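Local coordinates for protein carbohydrate kinase, FGGY (PDB 3IFR) that probably phosphorylates D-xylulose as a carbohydrate kinase of the FGGY family, at residues Cys343-Leu348 / Arg483-Leu488. Sequence-based numbering, arbitrary orientation.
Sequences CLPYFL and RDFSAL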
ATOM      1  N   CYS A 343     -20.695   6.674 -15.236  1.00 25.20           N
ATOM      2  CA  CYS A 343     -19.379   6.193 -15.644  1.00 24.61           C
ATOM      3  C   CYS A 343     -18.890   4.938 -14.863  1.00 27.62           C
ATOM      4  O   CYS A 343     -19.001   4.870 -13.634  1.00 25.54           O
ATOM      5  CB  CYS A 343     -18.374   7.347 -15.552  1.00 21.03           C
ATOM      6  SG  CYS A 343     -16.637   6.923 -15.503  1.00 25.18           S
ATOM      7  N   LEU A 344     -18.385   3.938 -15.588  1.00 24.73           N
ATOM      8  CA  LEU A 344     -17.599   2.884 -14.983  1.00 26.85           C
ATOM      9  C   LEU A 344     -16.132   3.223 -15.162  1.00 29.08           C
ATOM     10  O   LEU A 344     -15.662   3.381 -16.288  1.00 28.94           O
ATOM     11  CB  LEU A 344     -17.889   1.559 -15.666  1.00 28.60           C
ATOM     12  CG  LEU A 344     -19.331   1.106 -15.546  1.00 31.26           C
ATOM     13  CD1 LEU A 344     -19.538  -0.086 -16.435  1.00 28.95           C
ATOM     14  CD2 LEU A 344     -19.678   0.774 -14.081  1.00 26.71           C
ATOM     15  N   PRO A 345     -15.377   3.299 -14.057  1.00 33.07           N
ATOM     16  CA  PRO A 345     -13.999   3.810 -14.115  1.00 29.31           C
ATOM     17  C   PRO A 345     -12.936   2.730 -14.200  1.00 29.49           C
ATOM     18  O   PRO A 345     -11.898   2.886 -13.554  1.00 30.15           O
ATOM     19  CB  PRO A 345     -13.844   4.508 -12.763  1.00 29.43           C
ATOM     20  CG  PRO A 345     -14.934   3.863 -11.859  1.00 28.18           C
ATOM     21  CD  PRO A 345     -15.779   2.951 -12.684  1.00 29.06           C
ATOM     22  N   TYR A 346     -13.153   1.683 -14.986  1.00 31.51           N
ATOM     23  CA  TYR A 346     -12.188   0.581 -15.068  1.00 33.23           C
ATOM     24  C   TYR A 346     -11.256   0.598 -16.309  1.00 35.39           C
ATOM     25  O   TYR A 346     -11.283  -0.310 -17.163  1.00 36.93           O
ATOM     26  CB  TYR A 346     -12.932  -0.746 -14.907  1.00 37.71           C
ATOM     27  CG  TYR A 346     -13.975  -0.713 -13.791  1.00 34.21           C
ATOM     28  CD1 TYR A 346     -13.636  -0.299 -12.506  1.00 33.21           C
ATOM     29  CD2 TYR A 346     -15.291  -1.090 -14.029  1.00 32.82           C
ATOM     30  CE1 TYR A 346     -14.576  -0.267 -11.491  1.00 33.34           C
ATOM     31  CE2 TYR A 346     -16.246  -1.050 -13.024  1.00 35.35           C
ATOM     32  CZ  TYR A 346     -15.885  -0.637 -11.757  1.00 34.52           C
ATOM     33  OH  TYR A 346     -16.830  -0.611 -10.752  1.00 32.33           O
ATOM     34  N   PHE A 347     -10.394   1.612 -16.363  1.00 32.64           N
ATOM     35  CA  PHE A 347      -9.511   1.839 -17.503  1.00 33.89           C
ATOM     36  C   PHE A 347      -8.335   0.862 -17.641  1.00 38.83           C
ATOM     37  O   PHE A 347      -7.782   0.683 -18.743  1.00 38.49           O
ATOM     38  CB  PHE A 347      -9.030   3.290 -17.488  1.00 34.05           C
ATOM     39  CG  PHE A 347     -10.158   4.289 -17.438  1.00 33.24           C
ATOM     40  CD1 PHE A 347     -10.847   4.639 -18.604  1.00 31.05           C
ATOM     41  CD2 PHE A 347     -10.540   4.856 -16.239  1.00 29.87           C
ATOM     42  CE1 PHE A 347     -11.887   5.549 -18.574  1.00 31.09           C
ATOM     43  CE2 PHE A 347     -11.571   5.775 -16.194  1.00 33.90           C
ATOM     44  CZ  PHE A 347     -12.259   6.122 -17.361  1.00 33.34           C
ATOM     45  N   LEU A 348      -7.951   0.225 -16.538  1.00 37.80           N
ATOM     46  CA  LEU A 348      -6.912  -0.810 -16.571  1.00 42.73           C
ATOM     47  C   LEU A 348      -7.523  -2.157 -16.228  1.00 46.46           C
ATOM     48  O   LEU A 348      -6.821  -3.146 -16.030  1.00 54.81           O
ATOM     49  CB  LEU A 348      -5.803  -0.502 -15.565  1.00 41.94           C
ATOM     50  CG  LEU A 348      -4.799   0.581 -15.953  1.00 45.15           C
ATOM     51  CD1 LEU A 348      -5.376   1.539 -16.998  1.00 42.21           C
ATOM     52  CD2 LEU A 348      -4.319   1.343 -14.720  1.00 40.83           C
ATOM     53  N   ARG A 483     -26.874   2.715  -7.322  1.00 28.01           N
ATOM     54  CA  ARG A 483     -27.688   1.643  -7.870  1.00 30.88           C
ATOM     55  C   ARG A 483     -27.442   1.584  -9.392  1.00 31.88           C
ATOM     56  O   ARG A 483     -27.205   0.500  -9.952  1.00 29.02           O
ATOM     57  CB  ARG A 483     -29.154   1.856  -7.482  1.00 34.25           C
ATOM     58  CG  ARG A 483     -30.212   1.375  -8.468  1.00 43.91           C
ATOM     59  CD  ARG A 483     -31.635   1.924  -8.103  1.00 48.15           C
ATOM     60  NE  ARG A 483     -32.521   2.026  -9.275  1.00 54.10           N
ATOM     61  CZ  ARG A 483     -32.555   3.062 -10.128  1.00 56.39           C
ATOM     62  NH1 ARG A 483     -31.755   4.118  -9.955  1.00 49.35           N
ATOM     63  NH2 ARG A 483     -33.401   3.054 -11.166  1.00 54.35           N
ATOM     64  N   ASP A 484     -27.420   2.741 -10.056  1.00 28.78           N
ATOM     65  CA  ASP A 484     -27.112   2.743 -11.494  1.00 29.67           C
ATOM     66  C   ASP A 484     -25.735   2.173 -11.858  1.00 28.62           C
ATOM     67  O   ASP A 484     -25.616   1.380 -12.755  1.00 28.62           O
ATOM     68  CB  ASP A 484     -27.240   4.137 -12.077  1.00 27.67           C
ATOM     69  CG  ASP A 484     -28.669   4.548 -12.233  1.00 33.95           C
ATOM     70  OD1 ASP A 484     -29.552   3.806 -11.731  1.00 34.41           O
ATOM     71  OD2 ASP A 484     -28.907   5.598 -12.864  1.00 37.53           O
ATOM     72  N   PHE A 485     -24.706   2.631 -11.171  1.00 26.15           N
ATOM     73  CA  PHE A 485     -23.347   2.219 -11.376  1.00 25.08           C
ATOM     74  C   PHE A 485     -23.266   0.688 -11.289  1.00 28.24           C
ATOM     75  O   PHE A 485     -22.708   0.015 -12.163  1.00 30.89           O
ATOM     76  CB  PHE A 485     -22.565   2.915 -10.262  1.00 26.71           C
ATOM     77  CG  PHE A 485     -21.195   2.414 -10.034  1.00 25.54           C
ATOM     78  CD1 PHE A 485     -20.127   2.967 -10.716  1.00 21.97           C
ATOM     79  CD2 PHE A 485     -20.956   1.478  -9.043  1.00 24.98           C
ATOM     80  CE1 PHE A 485     -18.860   2.540 -10.471  1.00 26.36           C
ATOM     81  CE2 PHE A 485     -19.668   1.035  -8.784  1.00 27.73           C
ATOM     82  CZ  PHE A 485     -18.618   1.550  -9.503  1.00 26.16           C
ATOM     83  N   SER A 486     -23.846   0.145 -10.236  1.00 27.69           N
ATOM     84  CA  SER A 486     -23.900  -1.290 -10.014  1.00 29.56           C
ATOM     85  C   SER A 486     -24.620  -2.034 -11.122  1.00 29.00           C
ATOM     86  O   SER A 486     -24.168  -3.073 -11.543  1.00 31.50           O
ATOM     87  CB  SER A 486     -24.616  -1.586  -8.691  1.00 25.48           C
ATOM     88  OG  SER A 486     -23.667  -1.554  -7.651  1.00 32.70           O
ATOM     89  N   ALA A 487     -25.753  -1.508 -11.557  1.00 28.34           N
ATOM     90  CA  ALA A 487     -26.528  -2.124 -12.602  1.00 27.91           C
ATOM     91  C   ALA A 487     -25.876  -1.923 -13.976  1.00 32.08           C
ATOM     92  O   ALA A 487     -26.071  -2.754 -14.887  1.00 34.97           O
ATOM     93  CB  ALA A 487     -27.945  -1.570 -12.595  1.00 26.61           C
ATOM     94  N   LEU A 488     -25.108  -0.848 -14.140  1.00 28.13           N
ATOM     95  CA  LEU A 488     -24.378  -0.649 -15.391  1.00 30.76           C
ATOM     96  C   LEU A 488     -23.392  -1.816 -15.550  1.00 31.13           C
ATOM     97  O   LEU A 488     -23.422  -2.530 -16.541  1.00 28.50           O
ATOM     98  CB  LEU A 488     -23.664   0.699 -15.437  1.00 28.00           C
ATOM     99  CG  LEU A 488     -22.963   1.008 -16.771  1.00 31.01           C
ATOM    100  CD1 LEU A 488     -23.812   0.629 -18.005  1.00 24.50           C
ATOM    101  CD2 LEU A 488     -22.568   2.490 -16.812  1.00 27.11           C
TER
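Leu488, whose backbone N donates to Asp484 O at 2.7 Å as one rung of helix 475-496, leans its side chain on Leu344 from strand 342-344. Nothing polar bonds one segment to the other; the joint is made by packing. Leu344 spreads its two methyls over Phe485 and Leu488, about one helical turn apart. Leu344 CD1 lies 3.6 Å from Leu488 CG, while Leu344 CD2 sits 3.7 Å from the backbone O of Phe485 and also touches that residue's ring. Leu344 CG stands beside its own backbone N (chi1 -62°), which brings the fork round to the helix although CB does not point there.

Phe485 does the reaching from the other side. Its ring runs out from the helix into the bend that follows the strand because chi1 (166°) sets CG across the CA-CB bond from the backbone N. Cys343 O meets the ring edge in plane, 3.7 Å from Phe485 CD1, where the slightly positive C-H rim probably suits a carbonyl oxygen. Farther along the rim, Pro345 CD comes up near the ring plane, 3.8 Å from Phe485 CE1. At the far end Phe485 CZ abuts Tyr346 OH at 3.1 Å, a close contact made obliquely to both rings. Pro345 CD also lies over one face of the Tyr346 ring, 3.6 Å above its plane.

Leu385 of helix 372-397 touches Phe485 as well, and Thr362 pairs with Leu344 through the backbone. The C-terminal helix is thus packed against the two-stranded antiparallel sheet of 342-344 and 362-364 and helix 372-397, on the C-terminal half of the two-domain, actin-like ATPase fold of FGGY kinases.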